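Uncharacterized conserved protein (Vibrio parahaemolyticus, PDB 3MUQ) is of unknown function but belongs to the periplasmic-binding-protein superfamily, and so may bind a small ligand outside the cytoplasmic membrane. Local coordinates at residues R79-N84 with R227-I232. Numbering follows the deposited sequence.
Sequences RKLMYN and RGQELI
Ile232 forks against Leu81 and Met82, two neighbours on strand 78-90 that sit at a classic beta bulge in one lobe of a periplasmic-binding-protein-like fold. Its CD1 meets Leu81 CD2 at 3.8 Å, the two side chains crossing at about a right angle. The other branch, CG2, lies 4.0 Å from CE of Met82, a selenomethionine, with SE almost as near. Ile232 has CG1 beside its backbone N (chi1 -69°) and CG2 beside the carbonyl carbon, which splits the branches between the two partners.

The bulge is what makes both available: Leu81 has helix-like backbone angles (psi -39°) and Met82 extended ones, and both bond through their backbones to Tyr198 of strand 195-203. Consecutive side chains can therefore serve the same face of the sheet, where helix 226-236 packs; the axes of segments 79-84 and 227-232 come within 9.8 Å.

On the preceding turn, Gln229 bends at chi2 (-66°), which brings its amide into the gap between helix and strand. Leu223 of helix 213-224, which also packs on Leu81, accepts the amide's hydrogen bond at its carbonyl O; Leu81 O, 3.6 Å from Gln229 NE2, is a neighbour without being bonded to it.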
loop_
_atom_site.group_PDB
_atom_site.type_symbol
_atom_site.label_atom_id
_atom_site.label_comp_id
_atom_site.label_asym_id
_atom_site.label_seq_id
_atom_site.Cartn_x
_atom_site.Cartn_y
_atom_site.Cartn_z
ATOM N N ARG A 79 2.999 8.577 5.578
ATOM C CA ARG A 79 2.244 7.654 4.766
ATOM C C ARG A 79 2.888 6.304 4.816
ATOM O O ARG A 79 4.116 6.177 4.707
ATOM C CB ARG A 79 2.174 8.138 3.326
ATOM C CG ARG A 79 1.147 9.238 3.126
ATOM C CD ARG A 79 1.615 10.178 2.068
ATOM N NE ARG A 79 0.632 11.207 1.762
ATOM C CZ ARG A 79 0.653 11.923 0.649
ATOM N NH1 ARG A 79 1.619 11.711 -0.238
ATOM N NH2 ARG A 79 -0.279 12.845 0.420
ATOM N N LYS A 80 2.048 5.287 4.969
ATOM C CA LYS A 80 2.529 3.913 4.957
ATOM C C LYS A 80 2.754 3.480 3.513
ATOM O O LYS A 80 1.857 3.575 2.691
ATOM C CB LYS A 80 1.521 3.007 5.669
ATOM C CG LYS A 80 1.340 3.362 7.149
ATOM C CD LYS A 80 2.454 2.760 8.005
ATOM C CE LYS A 80 2.341 3.198 9.462
ATOM N NZ LYS A 80 3.325 2.467 10.326
ATOM N N LEU A 81 3.972 3.047 3.207
ATOM C CA LEU A 81 4.343 2.608 1.868
ATOM C C LEU A 81 4.017 1.144 1.607
ATOM O O LEU A 81 3.632 0.763 0.496
ATOM C CB LEU A 81 5.847 2.786 1.670
ATOM C CG LEU A 81 6.310 4.106 1.086
ATOM C CD1 LEU A 81 7.807 4.075 0.873
ATOM C CD2 LEU A 81 5.587 4.334 -0.222
HETATM N N MSE A 82 4.227 0.313 2.620
HETATM C CA MSE A 82 4.103 -1.119 2.446
HETATM C C MSE A 82 4.250 -1.798 3.807
HETATM O O MSE A 82 4.853 -1.230 4.724
HETATM C CB MSE A 82 5.184 -1.619 1.474
HETATM C CG MSE A 82 6.583 -1.639 2.083
HETATM SE SE MSE A 82 8.025 -2.192 0.858
HETATM C CE MSE A 82 8.705 -0.433 0.483
ATOM N N TYR A 83 3.679 -2.992 3.944
ATOM C CA TYR A 83 3.871 -3.789 5.151
ATOM C C TYR A 83 4.592 -5.079 4.796
ATOM O O TYR A 83 3.970 -6.014 4.302
ATOM C CB TYR A 83 2.527 -4.115 5.810
ATOM C CG TYR A 83 1.763 -2.907 6.310
ATOM C CD1 TYR A 83 1.853 -2.508 7.638
ATOM C CD2 TYR A 83 0.963 -2.154 5.449
ATOM C CE1 TYR A 83 1.169 -1.398 8.101
ATOM C CE2 TYR A 83 0.276 -1.055 5.906
ATOM C CZ TYR A 83 0.381 -0.680 7.231
ATOM O OH TYR A 83 -0.310 0.422 7.683
ATOM N N ASN A 84 5.899 -5.130 5.036
ATOM C CA ASN A 84 6.681 -6.358 4.819
ATOM C C ASN A 84 6.448 -7.398 5.913
ATOM O O ASN A 84 6.759 -7.157 7.080
ATOM C CB ASN A 84 8.174 -6.032 4.735
ATOM C CG ASN A 84 8.610 -5.699 3.337
ATOM O OD1 ASN A 84 7.864 -5.905 2.373
ATOM N ND2 ASN A 84 9.834 -5.199 3.207
ATOM N N ARG A 227 0.976 4.112 -9.839
ATOM C CA ARG A 227 2.238 3.984 -10.583
ATOM C C ARG A 227 3.398 3.547 -9.691
ATOM O O ARG A 227 4.137 2.629 -10.031
ATOM C CB ARG A 227 2.613 5.288 -11.293
ATOM C CG ARG A 227 1.783 5.580 -12.522
ATOM C CD ARG A 227 2.043 6.993 -13.061
ATOM N NE ARG A 227 3.182 7.035 -13.972
ATOM C CZ ARG A 227 3.098 6.770 -15.272
ATOM N NH1 ARG A 227 1.923 6.440 -15.805
ATOM N NH2 ARG A 227 4.181 6.834 -16.039
ATOM N N GLY A 228 3.564 4.221 -8.556
ATOM C CA GLY A 228 4.647 3.906 -7.651
ATOM C C GLY A 228 4.430 2.556 -6.995
ATOM O O GLY A 228 5.375 1.765 -6.819
ATOM N N GLN A 229 3.176 2.302 -6.622
ATOM C CA GLN A 229 2.797 1.052 -5.969
ATOM C C GLN A 229 3.078 -0.144 -6.861
ATOM O O GLN A 229 3.524 -1.184 -6.379
ATOM C CB GLN A 229 1.314 1.069 -5.569
ATOM C CG GLN A 229 1.019 1.994 -4.381
ATOM C CD GLN A 229 1.678 1.509 -3.099
ATOM O OE1 GLN A 229 1.399 0.404 -2.620
ATOM N NE2 GLN A 229 2.556 2.329 -2.536
ATOM N N GLU A 230 2.815 -0.008 -8.155
ATOM C CA GLU A 230 3.121 -1.093 -9.098
ATOM C C GLU A 230 4.590 -1.498 -8.976
ATOM O O GLU A 230 4.927 -2.695 -8.907
ATOM C CB GLU A 230 2.804 -0.656 -10.527
ATOM C CG GLU A 230 2.875 -1.754 -11.578
ATOM C CD GLU A 230 2.515 -1.247 -12.968
ATOM O OE1 GLU A 230 2.365 -0.016 -13.135
ATOM O OE2 GLU A 230 2.377 -2.077 -13.896
ATOM N N LEU A 231 5.470 -0.499 -8.922
ATOM C CA LEU A 231 6.906 -0.765 -8.837
ATOM C C LEU A 231 7.330 -1.325 -7.487
ATOM O O LEU A 231 8.163 -2.235 -7.418
ATOM C CB LEU A 231 7.700 0.498 -9.158
ATOM C CG LEU A 231 7.416 0.941 -10.592
ATOM C CD1 LEU A 231 7.932 2.354 -10.863
ATOM C CD2 LEU A 231 8.004 -0.074 -11.549
ATOM N N ILE A 232 6.767 -0.771 -6.415
ATOM C CA ILE A 232 7.014 -1.280 -5.069
ATOM C C ILE A 232 6.594 -2.751 -4.947
ATOM O O ILE A 232 7.336 -3.591 -4.408
ATOM C CB ILE A 232 6.267 -0.423 -4.023
ATOM C CG1 ILE A 232 6.909 0.966 -3.939
ATOM C CG2 ILE A 232 6.239 -1.111 -2.655
ATOM C CD1 ILE A 232 6.143 1.929 -3.066
#